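Local coordinates for protein toll-like receptor 6, Variable lymphocyte receptor B (Mus musculus, PDB 3A79) that probably recognises microbial diacylated lipopeptides in partnership with Toll-like receptor 2, through the leucine-rich-repeat ectodomain of an innate immune receptor, at residues 251-256 and 278-283; 196-201 and 220-225; 272-277 and 302-307. All coordinates share one frame; numbering follows the deposited sequence.

Contact 1 (251-256 and 278-283); sequences LLNVTL and VEYLNI. With NAG (2-acetamido-2-deoxy-beta-D-glucopyranose), chain E.
Val-254 and Leu-281 belong to a parallel pairing of neighbouring strands in a leucine-rich-repeat solenoid, within the Toll-like receptor 6 part of the fusion. The axes of 252-256 and 280-283 run 4.6 Å apart. Backbone hydrogen bonds run from Val-254 N to Tyr-280 O, from Asn-282 N to Val-254 O and from Leu-256 N to Asn-282 O. Before them the register slips by one residue in a beta bulge, where Leu-252 O takes the N-H of Glu-279.

On the side facing helix 263-273, Val-254 CG1 lies beside Leu-281 CD1 at 3.8 Å, while Val-254 CG2 meets Val-278 CG2 at 3.9 Å. Phe-273 of that helix packs on both Val-254 and Leu-281. Thr-255 and Asn-282 occupy the other face.

The bulged end carries a glycan: Asn-253 ND2 is bonded to NAG C1 (1.5 Å). With CG placed beside its own backbone N (chi1 -61°), Asn-253 directs OD1 toward Tyr-280, whose N gives it a weak hydrogen bond. The attached sugar leans over the tyrosine, and NAG C6 sits 3.2 Å above the centre of the Tyr-280 ring.

Contact 2 (196-201 and 220-225); sequences TTVLHL and LGHLQL
Leu-199 and Leu-223 lie alongside each other, pointing the same way, in the parallel strand pairing of a leucine-rich-repeat solenoid; both strands belong to the Toll-like receptor 6 part of the fusion. Leu-199 CD2 is 4.1 Å from Leu-223 CD1, and Leu-201 CD1 approaches Leu-225 CD2 at 3.9 Å. Beneath them the backbone bonds keep an even register: Leu-199 N to His-222 O, Gln-224 N to Leu-199 O, and Leu-201 N to Gln-224 O. At the corner formed at Thr-197 and Gly-221, Thr-197 O is gripped twice, by Gly-221 N and by His-222 N.

The other face is more polar, carrying His-200, His-222 and Gln-224 alongside Val-198. His-200 and Gln-224 both carry CG opposite their backbone N (chi1 -170° and -160°), which brings the ring and the amide over one another. The two planes stack 28° apart, with Gln-224 CD 3.8 Å above the centre of the imidazole.

Further out, helix 235-246 closes the leucine face, with Leu-242 on Leu-223 and Leu-225 and with Phe-241 on Leu-201. Strand 171-178 continues the pairing beyond Val-198 and His-200, while strand 252-261 flanks the opposite edge and supplies Thr-255 against Gln-224. Besides accepting from Leu-201, Gln-224 O receives a second, weak bond from the His-200 ring, ND1 lying 3.2 Å away.

Contact 3 (272-277 and 302-307); sequences FFWPRP and TALKSL
One face of the Trp-274 indole is shared by Thr-302 and Leu-304. Leu-304 comes over the six-membered ring, its CD1 3.9 Å from the centroid and 26° off the normal, a CH-pi contact in which the two side chains cross at about a right angle. Thr-302 lies over the five-membered end, with CB 3.4 Å from Trp-274 CD1. The polar NE1 is satisfied outside the two segments, by Asn-332 OD1, and the ring of Tyr-299 meets the indole at about 45°. Within 272-277 the Arg-276 guanidinium lies almost parallel over the rim of one face of Phe-272, whose CD2 edge is turned onto the face of Phe-273.

Thr-302 does more than pad the indole. Its OG1 stands opposite the backbone N (chi1 173°), where it donates to Trp-274 O at 3.0 Å, in the carbonyl plane on a lone pair. The same oxygen accepts from Leu-304 N at 2.9 Å, an ST turn that fixes the hydroxyl between two backbones. Across from it, a type I beta turn from Phe-273 to Arg-276, closed by Arg-276 N on Phe-273 O, presents the Trp-274 carbonyl. Ala-303 CB adds a contact to Arg-276 O.

In the Toll-like receptor 6 part of the fusion, this joins the C-terminal end of convex-side helix 263-273 to the loop that leads into strand 306-314, one turn on from strand 278-288 in the leucine-rich-repeat solenoid.

Overall arrangement
The three contacts illustrate how a solenoid grows by repetition. Contact 2 closes before contact 1 opens along the chain, and strands 222-229 and 252-261 are neighbours, so the two pairings join directly, for instance through Asn-253 N to Gly-221 O; their centres are 10 Å apart. Contacts 1 and 3 interleave in sequence, their centres 8 Å apart: helix 263-273 links the strands of contact 1, while strand 306-314, reached by contact 3, pairs with strand 278-288. Contacts 2 and 3 do not touch, their nearest atoms being about 6 Å apart. Together they tie consecutive turns of the receptor's curved ectodomain, strands to strands and helix end to loop.

Contact 1 (251-256 and 278-283)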
loop_
_atom_site.group_PDB
_atom_site.type_symbol
_atom_site.label_atom_id
_atom_site.label_comp_id
_atom_site.label_asym_id
_atom_site.label_seq_id
_atom_site.Cartn_x
_atom_site.Cartn_y
_atom_site.Cartn_z
ATOM N N LEU B 251 18.935 33.056 17.962
ATOM C CA LEU B 251 18.020 31.974 17.603
ATOM C C LEU B 251 18.224 30.776 18.510
ATOM O O LEU B 251 19.270 30.636 19.139
ATOM C CB LEU B 251 18.217 31.539 16.147
ATOM C CG LEU B 251 17.788 32.513 15.052
ATOM C CD1 LEU B 251 16.331 32.893 15.240
ATOM C CD2 LEU B 251 18.681 33.763 15.032
ATOM N N LEU B 252 17.217 29.915 18.573
ATOM C CA LEU B 252 17.325 28.662 19.301
ATOM C C LEU B 252 16.392 27.639 18.683
ATOM O O LEU B 252 15.427 27.983 18.006
ATOM C CB LEU B 252 16.996 28.833 20.790
ATOM C CG LEU B 252 15.529 28.777 21.247
ATOM C CD1 LEU B 252 15.435 28.404 22.714
ATOM C CD2 LEU B 252 14.804 30.090 20.993
ATOM N N ASN B 253 16.700 26.373 18.918
ATOM C CA ASN B 253 15.845 25.292 18.487
ATOM C C ASN B 253 14.905 24.913 19.632
ATOM O O ASN B 253 15.235 25.086 20.802
ATOM C CB ASN B 253 16.696 24.098 18.043
ATOM C CG ASN B 253 17.622 24.430 16.869
ATOM O OD1 ASN B 253 17.338 25.330 16.074
ATOM N ND2 ASN B 253 18.734 23.686 16.756
ATOM N N VAL B 254 13.719 24.428 19.288
ATOM C CA VAL B 254 12.784 23.921 20.284
ATOM C C VAL B 254 12.330 22.495 19.931
ATOM O O VAL B 254 12.025 22.180 18.774
ATOM C CB VAL B 254 11.578 24.872 20.485
ATOM C CG1 VAL B 254 10.481 24.206 21.290
ATOM C CG2 VAL B 254 12.023 26.120 21.192
ATOM N N THR B 255 12.317 21.629 20.936
ATOM C CA THR B 255 11.862 20.268 20.747
ATOM C C THR B 255 10.811 19.864 21.775
ATOM O O THR B 255 11.052 19.904 22.984
ATOM C CB THR B 255 13.021 19.305 20.807
ATOM O OG1 THR B 255 13.896 19.575 19.709
ATOM C CG2 THR B 255 12.528 17.876 20.718
ATOM N N LEU B 256 9.640 19.487 21.269
ATOM C CA LEU B 256 8.551 18.968 22.086
ATOM C C LEU B 256 8.493 17.432 21.968
ATOM O O LEU B 256 8.399 16.910 20.869
ATOM C CB LEU B 256 7.236 19.609 21.625
ATOM C CG LEU B 256 6.782 20.914 22.306
ATOM C CD1 LEU B 256 7.954 21.764 22.782
ATOM C CD2 LEU B 256 5.812 21.736 21.430
ATOM N N VAL B 278 12.543 31.182 17.075
ATOM C CA VAL B 278 12.801 29.755 16.962
ATOM C C VAL B 278 13.072 29.384 15.505
ATOM O O VAL B 278 12.205 29.548 14.641
ATOM C CB VAL B 278 11.640 28.927 17.540
ATOM C CG1 VAL B 278 11.910 27.448 17.368
ATOM C CG2 VAL B 278 11.434 29.266 19.011
ATOM N N GLU B 279 14.290 28.904 15.246
ATOM C CA GLU B 279 14.741 28.566 13.894
ATOM C C GLU B 279 14.316 27.158 13.486
ATOM O O GLU B 279 13.765 26.950 12.407
ATOM C CB GLU B 279 16.267 28.710 13.779
ATOM C CG GLU B 279 16.775 28.808 12.342
ATOM C CD GLU B 279 18.295 28.779 12.235
ATOM O OE1 GLU B 279 18.965 28.237 13.149
ATOM O OE2 GLU B 279 18.816 29.293 11.218
ATOM N N TYR B 280 14.583 26.187 14.350
ATOM C CA TYR B 280 14.118 24.831 14.112
ATOM C C TYR B 280 13.151 24.370 15.201
ATOM O O TYR B 280 13.473 24.399 16.383
ATOM C CB TYR B 280 15.296 23.872 13.998
ATOM C CG TYR B 280 16.138 24.085 12.768
ATOM C CD1 TYR B 280 16.993 25.170 12.680
ATOM C CD2 TYR B 280 16.091 23.195 11.696
ATOM C CE1 TYR B 280 17.780 25.376 11.560
ATOM C CE2 TYR B 280 16.878 23.395 10.564
ATOM C CZ TYR B 280 17.725 24.494 10.509
ATOM O OH TYR B 280 18.525 24.736 9.410
ATOM N N LEU B 281 11.960 23.953 14.787
ATOM C CA LEU B 281 10.960 23.406 15.694
ATOM C C LEU B 281 10.768 21.919 15.430
ATOM O O LEU B 281 10.510 21.520 14.297
ATOM C CB LEU B 281 9.637 24.129 15.495
ATOM C CG LEU B 281 8.525 23.680 16.423
ATOM C CD1 LEU B 281 9.049 23.669 17.839
ATOM C CD2 LEU B 281 7.373 24.630 16.292
ATOM N N ASN B 282 10.904 21.099 16.470
ATOM C CA ASN B 282 10.771 19.644 16.330
ATOM C C ASN B 282 9.759 19.061 17.298
ATOM O O ASN B 282 9.747 19.401 18.479
ATOM C CB ASN B 282 12.113 18.953 16.552
ATOM C CG ASN B 282 13.233 19.597 15.775
ATOM O OD1 ASN B 282 13.344 19.416 14.566
ATOM N ND2 ASN B 282 14.077 20.358 16.467
ATOM N N ILE B 283 8.914 18.174 16.795
ATOM C CA ILE B 283 7.915 17.518 17.630
ATOM C C ILE B 283 8.003 15.999 17.457
ATOM O O ILE B 283 8.030 15.498 16.339
ATOM C CB ILE B 283 6.495 18.042 17.310
ATOM C CG1 ILE B 283 6.410 19.534 17.606
ATOM C CG2 ILE B 283 5.444 17.276 18.087
ATOM C CD1 ILE B 283 5.232 20.221 16.957
HETATM C C1 NAG E . 19.576 24.077 15.642
HETATM C C2 NAG E . 21.012 23.774 16.114
HETATM C C3 NAG E . 22.019 23.247 15.082
HETATM C C4 NAG E . 21.431 22.689 13.794
HETATM C C5 NAG E . 20.110 23.322 13.403
HETATM C C6 NAG E . 19.481 22.382 12.395
HETATM C C7 NAG E . 21.293 26.219 16.485
HETATM C C8 NAG E . 21.228 26.697 15.055
HETATM N N2 NAG E . 21.640 24.949 16.711
HETATM O O3 NAG E . 22.775 22.223 15.695
HETATM O O4 NAG E . 22.371 22.829 12.742
HETATM O O5 NAG E . 19.201 23.374 14.479
HETATM O O6 NAG E . 19.386 21.109 13.003
HETATM O O7 NAG E . 21.051 26.980 17.421
#

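Contact 2 (196-201 and 220-225)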
loop_
_atom_site.group_PDB
_atom_site.type_symbol
_atom_site.label_atom_id
_atom_site.label_comp_id
_atom_site.label_asym_id
_atom_site.label_seq_id
_atom_site.Cartn_x
_atom_site.Cartn_y
_atom_site.Cartn_z
ATOM N N THR B 196 23.359 27.632 28.977
ATOM C CA THR B 196 23.603 26.257 28.539
ATOM C C THR B 196 23.391 26.176 27.052
ATOM O O THR B 196 22.553 26.887 26.508
ATOM C CB THR B 196 22.596 25.270 29.137
ATOM O OG1 THR B 196 22.290 25.633 30.486
ATOM C CG2 THR B 196 23.172 23.888 29.125
ATOM N N THR B 197 24.132 25.302 26.386
ATOM C CA THR B 197 23.773 24.964 25.015
ATOM C C THR B 197 22.370 24.320 24.968
ATOM O O THR B 197 21.469 24.797 24.264
ATOM C CB THR B 197 24.806 24.042 24.354
ATOM O OG1 THR B 197 26.059 24.727 24.266
ATOM C CG2 THR B 197 24.342 23.653 22.949
ATOM N N VAL B 198 22.177 23.253 25.732
ATOM C CA VAL B 198 20.885 22.585 25.752
ATOM C C VAL B 198 20.215 22.685 27.117
ATOM O O VAL B 198 20.866 22.543 28.148
ATOM C CB VAL B 198 21.026 21.102 25.348
ATOM C CG1 VAL B 198 19.691 20.394 25.412
ATOM C CG2 VAL B 198 21.622 20.989 23.953
ATOM N N LEU B 199 18.915 22.958 27.121
ATOM C CA LEU B 199 18.127 22.829 28.339
ATOM C C LEU B 199 17.034 21.805 28.122
ATOM O O LEU B 199 16.147 22.013 27.299
ATOM C CB LEU B 199 17.492 24.153 28.744
ATOM C CG LEU B 199 16.633 24.025 30.003
ATOM C CD1 LEU B 199 17.420 23.380 31.124
ATOM C CD2 LEU B 199 16.144 25.368 30.428
ATOM N N HIS B 200 17.102 20.701 28.857
ATOM C CA HIS B 200 16.111 19.638 28.739
ATOM C C HIS B 200 15.288 19.548 30.014
ATOM O O HIS B 200 15.824 19.335 31.112
ATOM C CB HIS B 200 16.791 18.297 28.470
ATOM C CG HIS B 200 15.842 17.196 28.107
ATOM N ND1 HIS B 200 14.480 17.288 28.306
ATOM C CD2 HIS B 200 16.061 15.968 27.579
ATOM C CE1 HIS B 200 13.899 16.174 27.899
ATOM N NE2 HIS B 200 14.836 15.358 27.452
ATOM N N LEU B 201 13.980 19.710 29.859
ATOM C CA LEU B 201 13.071 19.689 30.990
ATOM C C LEU B 201 12.110 18.507 30.881
ATOM O O LEU B 201 11.459 18.314 29.857
ATOM C CB LEU B 201 12.299 21.008 31.065
ATOM C CG LEU B 201 13.196 22.239 31.120
ATOM C CD1 LEU B 201 12.410 23.499 30.831
ATOM C CD2 LEU B 201 13.871 22.315 32.472
ATOM N N LEU B 220 20.800 30.303 25.150
ATOM C CA LEU B 220 20.220 28.977 24.987
ATOM C C LEU B 220 20.222 28.549 23.526
ATOM O O LEU B 220 19.807 29.301 22.657
ATOM C CB LEU B 220 18.793 28.954 25.527
ATOM C CG LEU B 220 18.259 27.549 25.751
ATOM C CD1 LEU B 220 19.265 26.754 26.569
ATOM C CD2 LEU B 220 16.912 27.583 26.421
ATOM N N GLY B 221 20.698 27.342 23.252
ATOM C CA GLY B 221 20.774 26.884 21.884
ATOM C C GLY B 221 19.584 26.015 21.548
ATOM O O GLY B 221 19.043 26.064 20.441
ATOM N N HIS B 222 19.169 25.221 22.523
ATOM C CA HIS B 222 18.134 24.232 22.308
ATOM C C HIS B 222 17.356 24.063 23.598
ATOM O O HIS B 222 17.910 23.705 24.638
ATOM C CB HIS B 222 18.775 22.910 21.879
ATOM C CG HIS B 222 17.801 21.880 21.394
ATOM N ND1 HIS B 222 16.742 22.184 20.567
ATOM C CD2 HIS B 222 17.749 20.542 21.593
ATOM C CE1 HIS B 222 16.068 21.082 20.292
ATOM N NE2 HIS B 222 16.657 20.071 20.905
ATOM N N LEU B 223 16.071 24.372 23.533
ATOM C CA LEU B 223 15.179 24.097 24.638
ATOM C C LEU B 223 14.505 22.793 24.311
ATOM O O LEU B 223 14.143 22.557 23.164
ATOM C CB LEU B 223 14.123 25.185 24.763
ATOM C CG LEU B 223 13.044 24.836 25.779
ATOM C CD1 LEU B 223 13.631 24.868 27.188
ATOM C CD2 LEU B 223 11.914 25.809 25.637
ATOM N N GLN B 224 14.331 21.937 25.305
ATOM C CA GLN B 224 13.650 20.681 25.047
ATOM C C GLN B 224 12.762 20.217 26.191
ATOM O O GLN B 224 13.230 20.032 27.317
ATOM C CB GLN B 224 14.658 19.610 24.700
ATOM C CG GLN B 224 14.024 18.467 23.982
ATOM C CD GLN B 224 14.840 17.227 24.102
ATOM O OE1 GLN B 224 16.073 17.300 24.148
ATOM N NE2 GLN B 224 14.167 16.071 24.179
ATOM N N LEU B 225 11.479 20.030 25.885
ATOM C CA LEU B 225 10.491 19.670 26.896
ATOM C C LEU B 225 9.941 18.289 26.610
ATOM O O LEU B 225 9.643 17.972 25.461
ATOM C CB LEU B 225 9.311 20.652 26.920
ATOM C CG LEU B 225 9.431 22.157 26.686
ATOM C CD1 LEU B 225 8.159 22.811 27.170
ATOM C CD2 LEU B 225 10.628 22.753 27.386
#

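Contact 3 (272-277 and 302-307)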
loop_
_atom_site.group_PDB
_atom_site.type_symbol
_atom_site.label_atom_id
_atom_site.label_comp_id
_atom_site.label_asym_id
_atom_site.label_seq_id
_atom_site.Cartn_x
_atom_site.Cartn_y
_atom_site.Cartn_z
ATOM N N PHE B 272 1.984 30.524 18.693
ATOM C CA PHE B 272 2.789 31.057 19.783
ATOM C C PHE B 272 4.250 31.157 19.373
ATOM O O PHE B 272 4.963 32.080 19.765
ATOM C CB PHE B 272 2.655 30.161 21.018
ATOM C CG PHE B 272 3.709 30.397 22.059
ATOM C CD1 PHE B 272 3.527 31.362 23.046
ATOM C CD2 PHE B 272 4.883 29.660 22.053
ATOM C CE1 PHE B 272 4.495 31.589 24.005
ATOM C CE2 PHE B 272 5.859 29.882 23.011
ATOM C CZ PHE B 272 5.664 30.848 23.989
ATOM N N PHE B 273 4.685 30.199 18.571
ATOM C CA PHE B 273 6.075 30.103 18.188
ATOM C C PHE B 273 6.424 31.032 17.040
ATOM O O PHE B 273 7.547 31.515 16.944
ATOM C CB PHE B 273 6.408 28.667 17.797
ATOM C CG PHE B 273 6.683 27.770 18.963
ATOM C CD1 PHE B 273 5.888 26.664 19.206
ATOM C CD2 PHE B 273 7.742 28.024 19.809
ATOM C CE1 PHE B 273 6.143 25.829 20.274
ATOM C CE2 PHE B 273 7.995 27.197 20.880
ATOM C CZ PHE B 273 7.193 26.100 21.113
ATOM N N TRP B 274 5.459 31.281 16.171
ATOM C CA TRP B 274 5.746 31.916 14.889
ATOM C C TRP B 274 6.451 33.282 15.019
ATOM O O TRP B 274 7.410 33.576 14.295
ATOM C CB TRP B 274 4.459 32.007 14.060
ATOM C CG TRP B 274 4.598 31.448 12.675
ATOM C CD1 TRP B 274 4.687 32.151 11.513
ATOM C CD2 TRP B 274 4.663 30.069 12.312
ATOM N NE1 TRP B 274 4.806 31.297 10.450
ATOM C CE2 TRP B 274 4.795 30.012 10.914
ATOM C CE3 TRP B 274 4.627 28.876 13.035
ATOM C CZ2 TRP B 274 4.890 28.811 10.224
ATOM C CZ3 TRP B 274 4.717 27.686 12.349
ATOM C CH2 TRP B 274 4.851 27.660 10.958
ATOM N N PRO B 275 5.990 34.120 15.954
ATOM C CA PRO B 275 6.613 35.430 16.131
ATOM C C PRO B 275 7.976 35.334 16.820
ATOM O O PRO B 275 8.817 36.226 16.693
ATOM C CB PRO B 275 5.622 36.157 17.047
ATOM C CG PRO B 275 4.371 35.339 17.038
ATOM C CD PRO B 275 4.832 33.950 16.845
ATOM N N ARG B 276 8.188 34.246 17.542
ATOM C CA ARG B 276 9.348 34.110 18.403
ATOM C C ARG B 276 10.603 33.659 17.649
ATOM O O ARG B 276 10.522 33.242 16.488
ATOM C CB ARG B 276 8.988 33.188 19.573
ATOM C CG ARG B 276 7.667 33.614 20.201
ATOM C CD ARG B 276 7.400 32.983 21.546
ATOM N NE ARG B 276 6.668 33.890 22.431
ATOM C CZ ARG B 276 7.202 34.462 23.507
ATOM N NH1 ARG B 276 8.459 34.211 23.836
ATOM N NH2 ARG B 276 6.482 35.279 24.264
ATOM N N PRO B 277 11.772 33.785 18.300
ATOM C CA PRO B 277 13.098 33.453 17.756
ATOM C C PRO B 277 13.392 31.965 17.723
ATOM O O PRO B 277 14.397 31.542 18.283
ATOM C CB PRO B 277 14.060 34.112 18.749
ATOM C CG PRO B 277 13.229 35.098 19.506
ATOM C CD PRO B 277 11.882 34.485 19.587
ATOM N N THR B 302 8.363 35.030 9.931
ATOM C CA THR B 302 8.794 34.191 11.045
ATOM C C THR B 302 10.277 33.863 10.960
ATOM O O THR B 302 10.864 33.904 9.886
ATOM C CB THR B 302 8.009 32.870 11.087
ATOM O OG1 THR B 302 8.569 32.004 12.082
ATOM C CG2 THR B 302 8.074 32.177 9.737
ATOM N N ALA B 303 10.879 33.537 12.096
ATOM C CA ALA B 303 12.266 33.101 12.106
ATOM C C ALA B 303 12.391 31.622 11.708
ATOM O O ALA B 303 13.461 31.168 11.278
ATOM C CB ALA B 303 12.887 33.348 13.469
ATOM N N LEU B 304 11.288 30.888 11.851
ATOM C CA LEU B 304 11.244 29.467 11.538
ATOM C C LEU B 304 11.825 29.101 10.183
ATOM O O LEU B 304 11.377 29.574 9.141
ATOM C CB LEU B 304 9.810 28.952 11.599
ATOM C CG LEU B 304 9.395 28.196 12.854
ATOM C CD1 LEU B 304 8.215 27.314 12.533
ATOM C CD2 LEU B 304 10.534 27.357 13.376
ATOM N N LYS B 305 12.814 28.224 10.207
ATOM C CA LYS B 305 13.329 27.639 8.986
ATOM C C LYS B 305 12.715 26.256 8.778
ATOM O O LYS B 305 12.512 25.834 7.637
ATOM C CB LYS B 305 14.855 27.552 9.042
ATOM C CG LYS B 305 15.506 26.909 7.828
ATOM C CD LYS B 305 17.023 27.102 7.877
ATOM C CE LYS B 305 17.756 26.281 6.817
ATOM N NZ LYS B 305 19.229 26.401 7.005
ATOM N N SER B 306 12.391 25.568 9.876
ATOM C CA SER B 306 12.023 24.151 9.800
ATOM C C SER B 306 11.058 23.627 10.849
ATOM O O SER B 306 11.379 23.601 12.029
ATOM C CB SER B 306 13.279 23.271 9.861
ATOM O OG SER B 306 13.001 22.056 10.548
ATOM N N LEU B 307 9.899 23.153 10.403
ATOM C CA LEU B 307 9.049 22.305 11.236
ATOM C C LEU B 307 9.330 20.838 10.929
ATOM O O LEU B 307 9.494 20.444 9.772
ATOM C CB LEU B 307 7.573 22.608 11.008
ATOM C CG LEU B 307 6.644 21.907 11.994
ATOM C CD1 LEU B 307 7.083 22.213 13.409
ATOM C CD2 LEU B 307 5.212 22.352 11.764
#